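Local coordinates for periplasmic oligopeptide-binding protein (Burkholderia pseudomallei, PDB 3ZS6) that probably binds oligopeptides in the periplasm as the solute-binding component of an ABC transport system, at residues Y304-R316 with Y410-C422. Residues are numbered along the deposited sequence; the frame is centred on the assembly and turned at random.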
loop_
_atom_site.group_PDB
_atom_site.type_symbol
_atom_site.label_atom_id
_atom_site.label_comp_id
_atom_site.label_asym_id
_atom_site.label_seq_id
_atom_site.Cartn_x
_atom_site.Cartn_y
_atom_site.Cartn_z
ATOM N N TYR A 304 -2.281 -2.412 17.808
ATOM C CA TYR A 304 -1.270 -3.272 18.420
ATOM C C TYR A 304 -0.835 -4.396 17.483
ATOM O O TYR A 304 0.178 -5.053 17.717
ATOM C CB TYR A 304 -1.807 -3.847 19.738
ATOM C CG TYR A 304 -2.241 -2.744 20.663
ATOM C CD1 TYR A 304 -1.320 -2.100 21.477
ATOM C CD2 TYR A 304 -3.558 -2.300 20.677
ATOM C CE1 TYR A 304 -1.702 -1.066 22.309
ATOM C CE2 TYR A 304 -3.952 -1.263 21.508
ATOM C CZ TYR A 304 -3.017 -0.653 22.318
ATOM O OH TYR A 304 -3.390 0.382 23.131
ATOM N N GLY A 305 -1.618 -4.615 16.431
ATOM C CA GLY A 305 -1.281 -5.581 15.402
ATOM C C GLY A 305 -1.443 -4.966 14.019
ATOM O O GLY A 305 -1.578 -3.741 13.888
ATOM N N LEU A 306 -1.426 -5.810 12.991
ATOM C CA LEU A 306 -1.490 -5.351 11.601
ATOM C C LEU A 306 -2.916 -5.181 11.073
ATOM O O LEU A 306 -3.151 -4.370 10.181
ATOM C CB LEU A 306 -0.720 -6.309 10.681
ATOM C CG LEU A 306 0.784 -6.477 10.929
ATOM C CD1 LEU A 306 1.366 -7.553 10.001
ATOM C CD2 LEU A 306 1.520 -5.150 10.758
ATOM N N MET A 307 -3.857 -5.960 11.604
ATOM C CA MET A 307 -5.231 -5.951 11.100
ATOM C C MET A 307 -6.039 -4.779 11.657
ATOM O O MET A 307 -6.308 -4.723 12.855
ATOM C CB MET A 307 -5.961 -7.263 11.444
ATOM C CG MET A 307 -5.260 -8.539 11.001
ATOM S SD MET A 307 -5.181 -8.730 9.208
ATOM C CE MET A 307 -4.012 -10.080 9.092
ATOM N N PRO A 308 -6.452 -3.849 10.782
ATOM C CA PRO A 308 -7.336 -2.767 11.236
ATOM C C PRO A 308 -8.706 -3.344 11.578
ATOM O O PRO A 308 -9.134 -4.300 10.933
ATOM C CB PRO A 308 -7.452 -1.851 10.006
ATOM C CG PRO A 308 -6.417 -2.334 9.021
ATOM C CD PRO A 308 -6.168 -3.779 9.341
ATOM N N LYS A 309 -9.377 -2.801 12.587
ATOM C CA LYS A 309 -10.727 -3.254 12.882
ATOM C C LYS A 309 -11.582 -3.051 11.632
ATOM O O LYS A 309 -11.535 -1.989 11.009
ATOM C CB LYS A 309 -11.315 -2.484 14.065
ATOM C CG LYS A 309 -12.746 -2.879 14.407
ATOM C CD LYS A 309 -13.353 -1.963 15.463
ATOM C CE LYS A 309 -12.639 -2.087 16.801
ATOM N NZ LYS A 309 -13.341 -1.315 17.870
ATOM N N GLY A 310 -12.335 -4.073 11.244
ATOM C CA GLY A 310 -13.206 -3.957 10.087
ATOM C C GLY A 310 -12.756 -4.699 8.839
ATOM O O GLY A 310 -13.554 -4.929 7.933
ATOM N N VAL A 311 -11.481 -5.072 8.773
ATOM C CA VAL A 311 -10.992 -5.793 7.607
ATOM C C VAL A 311 -11.590 -7.203 7.551
ATOM O O VAL A 311 -11.638 -7.904 8.557
ATOM C CB VAL A 311 -9.456 -5.873 7.590
ATOM C CG1 VAL A 311 -8.951 -6.840 8.673
ATOM C CG2 VAL A 311 -8.964 -6.288 6.211
ATOM N N LYS A 312 -12.052 -7.607 6.372
ATOM C CA LYS A 312 -12.628 -8.936 6.191
ATOM C C LYS A 312 -11.595 -10.053 6.379
ATOM O O LYS A 312 -10.411 -9.870 6.109
ATOM C CB LYS A 312 -13.256 -9.053 4.802
ATOM C CG LYS A 312 -14.412 -8.108 4.547
ATOM C CD LYS A 312 -14.842 -8.191 3.096
ATOM C CE LYS A 312 -15.825 -7.079 2.735
ATOM N NZ LYS A 312 -17.138 -7.224 3.420
ATOM N N GLY A 313 -12.048 -11.214 6.833
ATOM C CA GLY A 313 -11.170 -12.368 6.950
ATOM C C GLY A 313 -10.592 -12.661 8.331
ATOM O O GLY A 313 -10.043 -13.740 8.548
ATOM N N VAL A 314 -10.679 -11.713 9.260
ATOM C CA VAL A 314 -10.366 -12.015 10.660
ATOM C C VAL A 314 -11.530 -11.633 11.558
ATOM O O VAL A 314 -12.371 -10.823 11.180
ATOM C CB VAL A 314 -9.082 -11.316 11.162
ATOM C CG1 VAL A 314 -7.862 -11.914 10.486
ATOM C CG2 VAL A 314 -9.164 -9.797 10.938
ATOM N N GLN A 315 -11.580 -12.217 12.748
ATOM C CA GLN A 315 -12.716 -11.990 13.632
ATOM C C GLN A 315 -12.597 -10.662 14.361
ATOM O O GLN A 315 -13.601 -10.059 14.729
ATOM C CB GLN A 315 -12.854 -13.139 14.634
ATOM C CG GLN A 315 -12.902 -14.507 13.978
ATOM C CD GLN A 315 -12.828 -15.637 14.986
ATOM O OE1 GLN A 315 -12.082 -15.565 15.963
ATOM N NE2 GLN A 315 -13.609 -16.689 14.755
ATOM N N ARG A 316 -11.365 -10.201 14.545
ATOM C CA ARG A 316 -11.096 -9.040 15.377
ATOM C C ARG A 316 -9.620 -8.704 15.311
ATOM O O ARG A 316 -8.805 -9.549 14.935
ATOM C CB ARG A 316 -11.457 -9.354 16.826
ATOM C CG ARG A 316 -10.905 -10.696 17.291
ATOM C CD ARG A 316 -10.435 -10.673 18.741
ATOM N NE ARG A 316 -9.903 -11.978 19.139
ATOM C CZ ARG A 316 -8.639 -12.359 18.968
ATOM N NH1 ARG A 316 -7.759 -11.533 18.410
ATOM N NH2 ARG A 316 -8.253 -13.566 19.356
ATOM N N TYR A 410 -6.535 -4.954 -1.107
ATOM C CA TYR A 410 -7.863 -5.518 -1.306
ATOM C C TYR A 410 -8.425 -5.787 0.075
ATOM O O TYR A 410 -7.673 -5.834 1.050
ATOM C CB TYR A 410 -7.800 -6.814 -2.119
ATOM C CG TYR A 410 -6.763 -7.805 -1.638
ATOM C CD1 TYR A 410 -7.067 -8.747 -0.655
ATOM C CD2 TYR A 410 -5.474 -7.800 -2.163
ATOM C CE1 TYR A 410 -6.112 -9.663 -0.213
ATOM C CE2 TYR A 410 -4.510 -8.704 -1.727
ATOM C CZ TYR A 410 -4.835 -9.631 -0.752
ATOM O OH TYR A 410 -3.881 -10.531 -0.324
ATOM N N ASN A 411 -9.738 -5.956 0.172
ATOM C CA ASN A 411 -10.368 -6.031 1.483
ATOM C C ASN A 411 -10.415 -7.451 2.009
ATOM O O ASN A 411 -11.473 -8.072 2.061
ATOM C CB ASN A 411 -11.772 -5.414 1.466
ATOM C CG ASN A 411 -12.375 -5.299 2.861
ATOM O OD1 ASN A 411 -11.835 -5.829 3.837
ATOM N ND2 ASN A 411 -13.504 -4.608 2.959
ATOM N N ASP A 412 -9.248 -7.965 2.376
ATOM C CA ASP A 412 -9.150 -9.247 3.046
ATOM C C ASP A 412 -7.864 -9.299 3.853
ATOM O O ASP A 412 -6.853 -8.701 3.472
ATOM C CB ASP A 412 -9.197 -10.407 2.054
ATOM C CG ASP A 412 -9.115 -11.754 2.747
ATOM O OD1 ASP A 412 -10.124 -12.160 3.361
ATOM O OD2 ASP A 412 -8.040 -12.399 2.698
ATOM N N ALA A 413 -7.903 -10.020 4.968
ATOM C CA ALA A 413 -6.766 -10.063 5.885
ATOM C C ALA A 413 -5.467 -10.499 5.206
ATOM O O ALA A 413 -4.379 -10.174 5.684
ATOM C CB ALA A 413 -7.079 -10.968 7.083
ATOM N N MET A 414 -5.579 -11.236 4.103
ATOM C CA MET A 414 -4.395 -11.751 3.415
ATOM C C MET A 414 -3.418 -10.644 2.995
ATOM O O MET A 414 -2.215 -10.871 2.936
ATOM C CB MET A 414 -4.784 -12.599 2.192
ATOM C CG MET A 414 -5.210 -14.039 2.523
ATOM S SD MET A 414 -4.017 -14.977 3.521
ATOM C CE MET A 414 -2.693 -15.244 2.356
ATOM N N THR A 415 -3.926 -9.456 2.687
ATOM C CA THR A 415 -3.039 -8.381 2.241
ATOM C C THR A 415 -2.038 -7.994 3.335
ATOM O O THR A 415 -0.902 -7.609 3.044
ATOM C CB THR A 415 -3.809 -7.140 1.747
ATOM O OG1 THR A 415 -2.880 -6.156 1.275
ATOM C CG2 THR A 415 -4.668 -6.537 2.856
ATOM N N PHE A 416 -2.449 -8.115 4.593
ATOM C CA PHE A 416 -1.566 -7.756 5.700
ATOM C C PHE A 416 -0.582 -8.888 6.009
ATOM O O PHE A 416 0.549 -8.649 6.460
ATOM C CB PHE A 416 -2.381 -7.337 6.927
ATOM C CG PHE A 416 -3.076 -6.012 6.761
ATOM C CD1 PHE A 416 -2.368 -4.821 6.880
ATOM C CD2 PHE A 416 -4.424 -5.953 6.441
ATOM C CE1 PHE A 416 -2.996 -3.594 6.717
ATOM C CE2 PHE A 416 -5.060 -4.728 6.265
ATOM C CZ PHE A 416 -4.345 -3.550 6.399
ATOM N N PHE A 417 -0.997 -10.124 5.743
ATOM C CA PHE A 417 -0.079 -11.251 5.871
ATOM C C PHE A 417 1.119 -11.149 4.910
ATOM O O PHE A 417 2.155 -11.760 5.153
ATOM C CB PHE A 417 -0.807 -12.600 5.723
ATOM C CG PHE A 417 -1.503 -13.067 6.995
ATOM C CD1 PHE A 417 -0.766 -13.505 8.088
ATOM C CD2 PHE A 417 -2.894 -13.090 7.081
ATOM C CE1 PHE A 417 -1.402 -13.938 9.260
ATOM C CE2 PHE A 417 -3.540 -13.524 8.237
ATOM C CZ PHE A 417 -2.791 -13.944 9.336
ATOM N N ASP A 418 0.987 -10.372 3.836
ATOM C CA ASP A 418 2.119 -10.132 2.936
ATOM C C ASP A 418 3.299 -9.474 3.657
ATOM O O ASP A 418 4.425 -9.478 3.156
ATOM C CB ASP A 418 1.708 -9.274 1.730
ATOM C CG ASP A 418 0.975 -10.072 0.661
ATOM O OD1 ASP A 418 1.192 -11.300 0.582
ATOM O OD2 ASP A 418 0.194 -9.472 -0.108
ATOM N N LEU A 419 3.044 -8.906 4.830
ATOM C CA LEU A 419 4.107 -8.252 5.607
ATOM C C LEU A 419 4.915 -9.207 6.482
ATOM O O LEU A 419 6.013 -8.864 6.929
ATOM C CB LEU A 419 3.516 -7.175 6.516
ATOM C CG LEU A 419 2.762 -6.043 5.829
ATOM C CD1 LEU A 419 2.150 -5.114 6.876
ATOM C CD2 LEU A 419 3.690 -5.283 4.870
ATOM N N ILE A 420 4.377 -10.396 6.738
ATOM C CA ILE A 420 4.982 -11.284 7.725
ATOM C C ILE A 420 5.175 -12.736 7.273
ATOM O O ILE A 420 5.808 -13.516 7.984
ATOM C CB ILE A 420 4.180 -11.280 9.046
ATOM C CG1 ILE A 420 2.688 -11.477 8.764
ATOM C CG2 ILE A 420 4.410 -9.975 9.808
ATOM C CD1 ILE A 420 1.863 -11.801 10.008
ATOM N N ARG A 421 4.637 -13.097 6.109
ATOM C CA ARG A 421 4.839 -14.445 5.554
ATOM C C ARG A 421 6.300 -14.662 5.184
ATOM O O ARG A 421 6.924 -13.783 4.590
ATOM C CB ARG A 421 3.977 -14.668 4.297
ATOM C CG ARG A 421 2.516 -14.964 4.565
ATOM C CD ARG A 421 1.786 -15.390 3.285
ATOM N NE ARG A 421 1.948 -14.414 2.207
ATOM C CZ ARG A 421 2.856 -14.511 1.238
ATOM N NH1 ARG A 421 3.693 -15.545 1.200
ATOM N NH2 ARG A 421 2.925 -13.575 0.303
ATOM N N CYS A 422 6.839 -15.833 5.527
ATOM C CA CYS A 422 8.215 -16.186 5.186
ATOM C C CYS A 422 8.470 -15.956 3.706
ATOM O O CYS A 422 7.734 -16.457 2.859
ATOM C CB CYS A 422 8.488 -17.664 5.486
ATOM S SG CYS A 422 8.399 -18.156 7.218
#
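Met307 of the loop 304-316 runs antiparallel past Phe416 of the short helix 414-417. Followed outward, Met307 leaves its backbone with CB pointing neither at nor away from 410-422; CG lies beside the backbone N, and a bend at chi2 (-67°) turns the sulfur towards the helix. SD then packs 3.6 Å from Ala413 CB and stands obliquely to the Phe416 ring in a Met-aromatic contact. Beyond it the terminal methyl CE lies 3.4 Å from Ala413 O and reaches over a face of Phe417, a CH-pi contact 4.0 Å from the ring centroid.

One face of Phe416 receives Leu306 O, 3.4 Å from CD1, and Pro308 CD, while Val311 CG2 sits at the ring's edge. Leu306 CB packs against Phe416 CB, and its branches go on to the following turn, CD1 meeting Ile420 CG2 tip to tip and CD2 touching Leu419 CD1.

At the other end the contact turns polar. Lys312 N donates to Asn411 OD1 in a nearly straight bond (3.1 Å, 175°), and the lysine's aliphatic chain runs across the Asn411 side chain at about a right angle, CE 3.4 Å from Asn411 ND2. Lys312 O takes a weak bond from Ala413 N. Asp412 OD2 accepts a capping bond from Met414 N (3.1 Å) and forms a salt bridge with Arg452.

This largely buried contact joins the loop after strand 301-302, folded into two type II turns (Pro308-Val311, Val311-Val314), to the short helix following strand 401-407. Helix 449-464 packs on Met307, Val314 and Ile420; strand 260-266 meets Pro308 and Phe416 through Thr261.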